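Local coordinates for auracyanin-B-2 (Chloroflexus aurantiacus, PDB 1QHQ), which carries a type I blue copper centre and probably serves as a soluble electron acceptor for the membrane-bound alternative complex III, at residues E20-P25 against F30-L35; D26-A31 against P125-A130; V55-V60 against A130-T135. All blocks are in the same frame, centred on the assembly; numbering follows the deposited sequence.

Contact 1 of 3, residues E20-P25 against F30-L35; sequences EVRAAP and FAQTSL
Gln32 reaches across to the backbone of Arg22 with its amide oxygen, while Phe30 and Leu35 lean on the two methyls of Val21. The Gln32 chain leaves its backbone in the direction of strand 17-22, with CG anti to its own carbonyl carbon, and then bends at chi2 (79°). This brings the flat amide round so that OE1 lies 2.8 Å from Arg22 N. The N-H points almost straight at the oxygen (169°), although the donor sits a little out of the amide plane. OE1 also rests 3.4 Å from Val21 CA, so the end of the glutamine lies directly on the strand backbone. The carbonyl of Arg22 is used too: Arg22 O accepts Ala31 N at 2.8 Å in a nearly linear bond. Both backbone groups of Arg22 are thus taken up by the chain returning towards strand 34-38, and Ala23 and Phe30 form a single beta bridge beside them. Arg22 O comes close to the plane of the Phe30 ring, at its edge. Val21 divides its branches between two partners. CG1, anti to the backbone N (chi1 168°), meets Phe30 CD1 at 3.7 Å, a slanting approach to the ring; CG2 turns to Leu35 CD1 at 3.9 Å. The ring itself runs on into the interior, edge-to-face with Trp59 and Tyr120 and against Met132. On the other flank, strand 17-22 pairs with strand 42-49 through Val21. Strands 17-22 and 34-38 belong to different sheets, and the loop between them carries the polypeptide from one sheet to the other, closing one side of the beta sandwich characteristic of the cupredoxin fold.

Contact 2 of 3, residues D26-A31 against P125-A130; sequences DALAFA and PGHYLA. With CU (copper (II) ion), chain B.
Leu28 lays its isobutyl end over one face of the His127 imidazole, the histidine that the ligand loop between strands 116-121 and 133-139 contributes to the cupredoxin's type I copper site. CD2 makes the CH-pi contact, 4.0 Å from the ring centroid and 29° off the ring normal. It sits nearest to NE2, at 3.6 Å, so the overlap is shifted towards the part of the ring remote from the metal. Both methyls of Leu28 lie on the same face, out over the rim: CD1 is 3.8 Å from His127 CD2, and from there it goes on to Ala130 CB at 4.3 Å. The two side chains cross at about a right angle. In His127, chi1 of -71° places the ring beside the backbone N, and its turn about CB-CG (chi2 -163°) presents ND1 to the copper, which it holds at 2.0 Å. His57 and Cys122 bind the same ion, and the His127 ring also meets those of His57 and Phe124. Hydrocarbon on this face should restrict tilting of the imidazole about its bond to the metal. Backbone shape sets up both sides. Leu28 is the centre of an inverse gamma turn, with a weak bond from Ala29 N to Ala27 O, and its side chain is directed at the ligand loop. Across from it, residues 127-130 have helical backbone angles, and Ala130 N bonds back to Gly126 O. No direct hydrogen bond joins the two segments; instead one water donates to both carbonyls, 2.7 Å from Leu28 O and 2.7 Å from Ala130 O.

Contact 3 of 3, residues V55-V60 against A130-T135; sequences VQHNWV and AGMKGT. With CU (copper (II) ion), chain B.
This is a buried contact between two metal ligands, His57 and Met132, within the type I copper site of the cupredoxin fold. Segment 55-60 leads from strand 42-49 into strand 60-62, and segment 130-135 enters strand 133-139 from the loop that also carries Cys122 and His127. The copper joins them. His57 ND1 binds it at 2.0 Å, whereas Met132 SD stands at 2.8 Å, the long axial bond familiar from blue copper proteins. Beyond sharing the ion, the methionine lies against the histidine. Its CG is anti to the backbone N (chi1 -172°) and the chain runs extended from there, so the thioether passes the metal and carries CE onto one face of the imidazole. CE is 3.5 Å from the ring centroid and 25° off the normal, a CH-pi contact displaced towards the rim. SD approaches the same ring slantwise, 3.2 Å from ND1, the nearest ring atom to the sulfur. An alanine in place of Met132 removes the axial sulfur and the methyl over His57, and would probably leave a gap on that face and the imidazole freer to tilt. His57 packs on Phe47 and Asn49 of strand 42-49, and Met132 shares a backbone hydrogen bond with Cys122. Next to His57, Asn58 hydrogen-bonds through OD1 to Thr123 N, tying this segment to the ligand loop. Met132 is itself the centre of an inverse gamma turn, and its side chain sets out towards segment 55-60. Roughly across the copper from Met132 SD, the carbonyl oxygen Gln56 O lies 3.5 Å from the ion.

How the contacts relate
Contacts 2 and 3, centred about 5 Å apart, bind the same copper, and His127 O lies 2.9 Å from Met132 N, a probable hydrogen bond within the ligand loop. Contact 1 stands further off, its centre about 9 Å from that of contact 3 and about 11 Å from that of contact 2. Phe30 bridges the difference: its side chain comes within about 6 Å of the copper, and its CE1 packs 3.6 Å from Met132 CE. Probable backbone bonds continue the framework, with Ala24 N to Ala29 O joining contacts 1 and 2, and Leu35 N to Thr135 O linking neighbouring strands 34-38 and 133-139.

Contact 1 of 3, residues E20-P25 against F30-L35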
loop_
_atom_site.group_PDB
_atom_site.type_symbol
_atom_site.label_atom_id
_atom_site.label_comp_id
_atom_site.label_asym_id
_atom_site.label_seq_id
_atom_site.Cartn_x
_atom_site.Cartn_y
_atom_site.Cartn_z
ATOM N N GLU A 20 1.932 6.646 9.881
ATOM C CA GLU A 20 2.404 5.283 10.203
ATOM C C GLU A 20 1.274 4.270 9.949
ATOM O O GLU A 20 0.158 4.506 10.388
ATOM C CB GLU A 20 2.667 5.197 11.725
ATOM C CG GLU A 20 4.070 5.517 12.136
ATOM C CD GLU A 20 4.917 4.317 12.500
ATOM O OE1 GLU A 20 4.436 3.371 13.156
ATOM O OE2 GLU A 20 6.119 4.336 12.142
ATOM N N VAL A 21 1.614 3.187 9.276
ATOM C CA VAL A 21 0.635 2.061 9.199
ATOM C C VAL A 21 1.338 0.845 9.800
ATOM O O VAL A 21 2.531 0.669 9.552
ATOM C CB VAL A 21 0.252 1.800 7.754
ATOM C CG1 VAL A 21 -0.503 0.477 7.587
ATOM C CG2 VAL A 21 -0.587 2.954 7.220
ATOM N N ARG A 22 0.589 0.024 10.509
ATOM C CA ARG A 22 1.173 -1.193 11.085
ATOM C C ARG A 22 0.307 -2.391 10.593
ATOM O O ARG A 22 -0.874 -2.213 10.331
ATOM C CB ARG A 22 1.183 -1.230 12.604
ATOM C CG ARG A 22 1.687 -0.019 13.317
ATOM C CD ARG A 22 3.067 -0.104 13.895
ATOM N NE ARG A 22 3.469 1.178 14.513
ATOM C CZ ARG A 22 3.950 1.305 15.740
ATOM N NH1 ARG A 22 4.115 0.246 16.525
ATOM N NH2 ARG A 22 4.284 2.515 16.220
ATOM N N ALA A 23 0.946 -3.545 10.681
ATOM C CA ALA A 23 0.193 -4.795 10.401
ATOM C C ALA A 23 -0.513 -5.236 11.662
ATOM O O ALA A 23 -0.094 -4.896 12.785
ATOM C CB ALA A 23 1.192 -5.852 9.934
ATOM N N ALA A 24 -1.650 -5.928 11.501
ATOM C CA ALA A 24 -2.196 -6.613 12.722
ATOM C C ALA A 24 -1.152 -7.688 13.094
ATOM O O ALA A 24 -0.533 -8.256 12.196
ATOM C CB ALA A 24 -3.508 -7.278 12.363
ATOM N N PRO A 25 -0.944 -7.901 14.368
ATOM C CA PRO A 25 0.083 -8.839 14.823
ATOM C C PRO A 25 -0.337 -10.283 14.618
ATOM O O PRO A 25 0.532 -11.122 14.341
ATOM C CB PRO A 25 0.265 -8.494 16.280
ATOM C CG PRO A 25 -1.058 -7.976 16.720
ATOM C CD PRO A 25 -1.631 -7.247 15.497
ATOM N N PHE A 30 -4.427 -4.854 8.050
ATOM C CA PHE A 30 -3.716 -3.674 8.583
ATOM C C PHE A 30 -4.320 -3.379 9.953
ATOM O O PHE A 30 -5.530 -3.538 10.148
ATOM C CB PHE A 30 -3.971 -2.491 7.640
ATOM C CG PHE A 30 -3.343 -2.636 6.299
ATOM C CD1 PHE A 30 -1.958 -2.547 6.129
ATOM C CD2 PHE A 30 -4.112 -2.909 5.170
ATOM C CE1 PHE A 30 -1.388 -2.734 4.907
ATOM C CE2 PHE A 30 -3.541 -3.108 3.940
ATOM C CZ PHE A 30 -2.151 -2.993 3.778
ATOM N N ALA A 31 -3.526 -2.758 10.840
ATOM C CA ALA A 31 -4.074 -2.315 12.119
ATOM C C ALA A 31 -4.994 -1.114 11.906
ATOM O O ALA A 31 -5.983 -0.939 12.589
ATOM C CB ALA A 31 -2.966 -1.990 13.106
ATOM N N GLN A 32 -4.651 -0.304 10.896
ATOM C CA GLN A 32 -5.483 0.847 10.515
ATOM C C GLN A 32 -6.307 0.470 9.269
ATOM O O GLN A 32 -5.722 0.316 8.197
ATOM C CB GLN A 32 -4.542 2.020 10.105
ATOM C CG GLN A 32 -3.746 2.598 11.244
ATOM C CD GLN A 32 -2.530 1.779 11.642
ATOM O OE1 GLN A 32 -2.039 0.955 10.892
ATOM N NE2 GLN A 32 -2.042 1.986 12.861
ATOM N N THR A 33 -7.626 0.474 9.391
ATOM C CA THR A 33 -8.454 0.145 8.221
ATOM C C THR A 33 -9.051 1.390 7.586
ATOM O O THR A 33 -9.699 1.316 6.549
ATOM C CB THR A 33 -9.597 -0.812 8.605
ATOM O OG1 THR A 33 -10.385 -0.194 9.623
ATOM C CG2 THR A 33 -8.998 -2.122 9.134
ATOM N N SER A 34 -8.711 2.558 8.175
ATOM C CA SER A 34 -9.028 3.814 7.503
ATOM C C SER A 34 -7.872 4.814 7.676
ATOM O O SER A 34 -7.183 4.873 8.656
ATOM C CB SER A 34 -10.336 4.410 7.952
ATOM O OG SER A 34 -10.222 5.151 9.123
ATOM N N LEU A 35 -7.658 5.578 6.585
ATOM C CA LEU A 35 -6.672 6.658 6.636
ATOM C C LEU A 35 -7.365 7.909 6.021
ATOM O O LEU A 35 -8.268 7.732 5.233
ATOM C CB LEU A 35 -5.459 6.319 5.759
ATOM C CG LEU A 35 -4.533 5.222 6.324
ATOM C CD1 LEU A 35 -3.452 4.867 5.334
ATOM C CD2 LEU A 35 -3.934 5.645 7.661
#

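Contact 2 of 3, residues D26-A31 against P125-A130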
loop_
_atom_site.group_PDB
_atom_site.type_symbol
_atom_site.label_atom_id
_atom_site.label_comp_id
_atom_site.label_asym_id
_atom_site.label_seq_id
_atom_site.Cartn_x
_atom_site.Cartn_y
_atom_site.Cartn_z
ATOM N N ASP A 26 -1.630 -10.556 14.660
ATOM C CA ASP A 26 -2.126 -11.938 14.606
ATOM C C ASP A 26 -3.160 -12.166 13.529
ATOM O O ASP A 26 -3.883 -13.190 13.536
ATOM C CB ASP A 26 -2.722 -12.295 15.993
ATOM C CG ASP A 26 -1.607 -12.353 17.044
ATOM O OD1 ASP A 26 -0.622 -13.080 16.780
ATOM O OD2 ASP A 26 -1.660 -11.574 18.005
ATOM N N ALA A 27 -3.253 -11.290 12.535
ATOM C CA ALA A 27 -4.229 -11.446 11.461
ATOM C C ALA A 27 -3.684 -10.962 10.149
ATOM O O ALA A 27 -2.774 -10.094 10.143
ATOM C CB ALA A 27 -5.527 -10.688 11.804
ATOM N N LEU A 28 -4.252 -11.348 9.029
ATOM C CA LEU A 28 -3.935 -10.802 7.728
ATOM C C LEU A 28 -4.743 -9.525 7.477
ATOM O O LEU A 28 -5.740 -9.467 6.784
ATOM C CB LEU A 28 -4.191 -11.845 6.636
ATOM C CG LEU A 28 -3.487 -13.205 6.900
ATOM C CD1 LEU A 28 -3.808 -14.147 5.745
ATOM C CD2 LEU A 28 -1.994 -13.024 7.037
ATOM N N ALA A 29 -4.278 -8.457 8.167
ATOM C CA ALA A 29 -5.010 -7.186 8.099
ATOM C C ALA A 29 -4.024 -6.053 8.466
ATOM O O ALA A 29 -3.031 -6.288 9.135
ATOM C CB ALA A 29 -6.126 -7.178 9.125
ATOM N N PHE A 30 -4.427 -4.854 8.050
ATOM C CA PHE A 30 -3.716 -3.674 8.583
ATOM C C PHE A 30 -4.320 -3.379 9.953
ATOM O O PHE A 30 -5.530 -3.538 10.148
ATOM C CB PHE A 30 -3.971 -2.491 7.640
ATOM C CG PHE A 30 -3.343 -2.636 6.299
ATOM C CD1 PHE A 30 -1.958 -2.547 6.129
ATOM C CD2 PHE A 30 -4.112 -2.909 5.170
ATOM C CE1 PHE A 30 -1.388 -2.734 4.907
ATOM C CE2 PHE A 30 -3.541 -3.108 3.940
ATOM C CZ PHE A 30 -2.151 -2.993 3.778
ATOM N N ALA A 31 -3.526 -2.758 10.840
ATOM C CA ALA A 31 -4.074 -2.315 12.119
ATOM C C ALA A 31 -4.994 -1.114 11.906
ATOM O O ALA A 31 -5.983 -0.939 12.589
ATOM C CB ALA A 31 -2.966 -1.990 13.106
ATOM N N PRO A 125 0.111 -12.683 -2.009
ATOM C CA PRO A 125 -0.917 -13.647 -2.417
ATOM C C PRO A 125 -1.879 -14.029 -1.340
ATOM O O PRO A 125 -1.534 -14.428 -0.240
ATOM C CB PRO A 125 -0.086 -14.864 -2.857
ATOM C CG PRO A 125 1.183 -14.282 -3.340
ATOM C CD PRO A 125 1.449 -13.059 -2.469
ATOM N N GLY A 126 -3.203 -13.864 -1.640
ATOM C CA GLY A 126 -4.226 -14.184 -0.693
ATOM C C GLY A 126 -4.657 -13.153 0.291
ATOM O O GLY A 126 -5.751 -13.219 0.875
ATOM N N HIS A 127 -3.793 -12.158 0.630
ATOM C CA HIS A 127 -4.129 -11.234 1.689
ATOM C C HIS A 127 -5.273 -10.292 1.344
ATOM O O HIS A 127 -6.131 -10.068 2.191
ATOM C CB HIS A 127 -2.839 -10.426 2.030
ATOM C CG HIS A 127 -1.845 -11.306 2.734
ATOM N ND1 HIS A 127 -0.775 -10.751 3.457
ATOM C CD2 HIS A 127 -1.724 -12.633 2.889
ATOM C CE1 HIS A 127 -0.077 -11.742 4.028
ATOM N NE2 HIS A 127 -0.636 -12.851 3.702
ATOM N N TYR A 128 -5.293 -9.815 0.103
ATOM C CA TYR A 128 -6.395 -8.924 -0.326
ATOM C C TYR A 128 -7.734 -9.644 -0.290
ATOM O O TYR A 128 -8.651 -9.218 0.420
ATOM C CB TYR A 128 -6.083 -8.374 -1.718
ATOM C CG TYR A 128 -7.269 -7.630 -2.326
ATOM C CD1 TYR A 128 -7.889 -6.612 -1.634
ATOM C CD2 TYR A 128 -7.830 -8.086 -3.513
ATOM C CE1 TYR A 128 -9.041 -6.013 -2.119
ATOM C CE2 TYR A 128 -8.989 -7.494 -4.013
ATOM C CZ TYR A 128 -9.545 -6.439 -3.339
ATOM O OH TYR A 128 -10.722 -5.871 -3.807
ATOM N N LEU A 129 -7.729 -10.909 -0.757
ATOM C CA LEU A 129 -8.982 -11.702 -0.656
ATOM C C LEU A 129 -9.318 -12.053 0.761
ATOM O O LEU A 129 -10.522 -12.126 1.127
ATOM C CB LEU A 129 -8.863 -12.980 -1.491
ATOM C CG LEU A 129 -8.724 -12.804 -2.999
ATOM C CD1 LEU A 129 -8.565 -14.173 -3.667
ATOM C CD2 LEU A 129 -9.910 -12.061 -3.578
ATOM N N ALA A 130 -8.340 -12.152 1.664
ATOM C CA ALA A 130 -8.598 -12.399 3.049
ATOM C C ALA A 130 -9.091 -11.199 3.818
ATOM O O ALA A 130 -9.363 -11.296 5.018
ATOM C CB ALA A 130 -7.433 -13.073 3.747
HETATM CU CU CU B . -0.264 -8.797 3.674
HETATM O O HOH W 1 -8.382 -10.002 7.174
#

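Contact 3 of 3, residues V55-V60 against A130-T135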
loop_
_atom_site.group_PDB
_atom_site.type_symbol
_atom_site.label_atom_id
_atom_site.label_comp_id
_atom_site.label_asym_id
_atom_site.label_seq_id
_atom_site.Cartn_x
_atom_site.Cartn_y
_atom_site.Cartn_z
ATOM N N VAL A 55 4.826 -13.498 8.692
ATOM C CA VAL A 55 4.314 -13.290 7.352
ATOM C C VAL A 55 4.681 -11.944 6.728
ATOM O O VAL A 55 4.911 -10.958 7.429
ATOM C CB VAL A 55 2.785 -13.516 7.295
ATOM C CG1 VAL A 55 2.036 -12.306 7.840
ATOM C CG2 VAL A 55 2.358 -13.875 5.883
ATOM N N GLN A 56 4.843 -11.939 5.441
ATOM C CA GLN A 56 5.130 -10.772 4.631
ATOM C C GLN A 56 3.899 -9.928 4.330
ATOM O O GLN A 56 2.811 -10.442 4.170
ATOM C CB GLN A 56 5.738 -11.211 3.300
ATOM C CG GLN A 56 7.130 -11.827 3.488
ATOM C CD GLN A 56 7.513 -12.639 2.261
ATOM O OE1 GLN A 56 6.889 -13.697 2.024
ATOM N NE2 GLN A 56 8.437 -12.166 1.482
ATOM N N HIS A 57 4.145 -8.610 4.134
ATOM C CA HIS A 57 3.061 -7.685 3.839
ATOM C C HIS A 57 3.621 -6.415 3.148
ATOM O O HIS A 57 4.757 -6.039 3.342
ATOM C CB HIS A 57 2.415 -7.158 5.112
ATOM C CG HIS A 57 1.649 -8.093 5.987
ATOM N ND1 HIS A 57 0.548 -8.796 5.523
ATOM C CD2 HIS A 57 1.710 -8.303 7.309
ATOM C CE1 HIS A 57 0.013 -9.454 6.531
ATOM N NE2 HIS A 57 0.696 -9.191 7.637
ATOM N N ASN A 58 2.714 -5.825 2.351
ATOM C CA ASN A 58 3.090 -4.510 1.765
ATOM C C ASN A 58 1.843 -3.625 1.926
ATOM O O ASN A 58 0.856 -3.978 2.489
ATOM C CB ASN A 58 3.579 -4.562 0.375
ATOM C CG ASN A 58 2.586 -4.912 -0.694
ATOM O OD1 ASN A 58 1.467 -5.314 -0.330
ATOM N ND2 ASN A 58 2.934 -4.788 -1.962
ATOM N N TRP A 59 2.034 -2.349 1.545
ATOM C CA TRP A 59 0.932 -1.367 1.537
ATOM C C TRP A 59 0.853 -0.805 0.124
ATOM O O TRP A 59 1.877 -0.299 -0.420
ATOM C CB TRP A 59 1.178 -0.280 2.551
ATOM C CG TRP A 59 0.096 0.776 2.629
ATOM C CD1 TRP A 59 -0.973 0.732 3.464
ATOM C CD2 TRP A 59 0.005 1.996 1.891
ATOM N NE1 TRP A 59 -1.752 1.887 3.294
ATOM C CE2 TRP A 59 -1.160 2.627 2.300
ATOM C CE3 TRP A 59 0.816 2.577 0.906
ATOM C CZ2 TRP A 59 -1.534 3.901 1.815
ATOM C CZ3 TRP A 59 0.426 3.828 0.383
ATOM C CH2 TRP A 59 -0.745 4.437 0.820
ATOM N N VAL A 60 -0.310 -0.925 -0.486
ATOM C CA VAL A 60 -0.519 -0.545 -1.874
ATOM C C VAL A 60 -1.773 0.322 -2.014
ATOM O O VAL A 60 -2.856 -0.099 -1.712
ATOM C CB VAL A 60 -0.703 -1.750 -2.828
ATOM C CG1 VAL A 60 -0.819 -1.274 -4.283
ATOM C CG2 VAL A 60 0.496 -2.683 -2.697
ATOM N N ALA A 130 -8.340 -12.152 1.664
ATOM C CA ALA A 130 -8.598 -12.399 3.049
ATOM C C ALA A 130 -9.091 -11.199 3.818
ATOM O O ALA A 130 -9.363 -11.296 5.018
ATOM C CB ALA A 130 -7.433 -13.073 3.747
ATOM N N GLY A 131 -9.139 -10.020 3.158
ATOM C CA GLY A 131 -9.643 -8.820 3.763
ATOM C C GLY A 131 -8.584 -7.768 4.122
ATOM O O GLY A 131 -8.933 -6.841 4.894
ATOM N N MET A 132 -7.353 -7.981 3.751
ATOM C CA MET A 132 -6.276 -7.028 4.122
ATOM C C MET A 132 -6.356 -5.808 3.179
ATOM O O MET A 132 -5.745 -5.748 2.142
ATOM C CB MET A 132 -4.903 -7.661 4.025
ATOM C CG MET A 132 -3.837 -6.658 4.624
ATOM S SD MET A 132 -2.387 -7.637 5.166
ATOM C CE MET A 132 -1.347 -6.225 5.703
ATOM N N LYS A 133 -7.151 -4.864 3.678
ATOM C CA LYS A 133 -7.426 -3.647 2.867
ATOM C C LYS A 133 -7.856 -2.571 3.868
ATOM O O LYS A 133 -8.222 -2.879 4.974
ATOM C CB LYS A 133 -8.493 -3.914 1.860
ATOM C CG LYS A 133 -9.876 -4.281 2.385
ATOM C CD LYS A 133 -10.773 -4.514 1.159
ATOM C CE LYS A 133 -11.996 -5.346 1.516
ATOM N NZ LYS A 133 -12.614 -5.860 0.227
ATOM N N GLY A 134 -7.991 -1.348 3.340
ATOM C CA GLY A 134 -8.491 -0.245 4.200
ATOM C C GLY A 134 -8.858 0.897 3.206
ATOM O O GLY A 134 -8.603 0.762 2.010
ATOM N N THR A 135 -9.484 1.911 3.751
ATOM C CA THR A 135 -9.967 2.994 2.893
ATOM C C THR A 135 -9.213 4.295 3.223
ATOM O O THR A 135 -9.211 4.729 4.358
ATOM C CB THR A 135 -11.472 3.211 3.128
ATOM O OG1 THR A 135 -12.178 2.028 2.677
ATOM C CG2 THR A 135 -11.976 4.404 2.321
HETATM CU CU CU B . -0.264 -8.797 3.674
#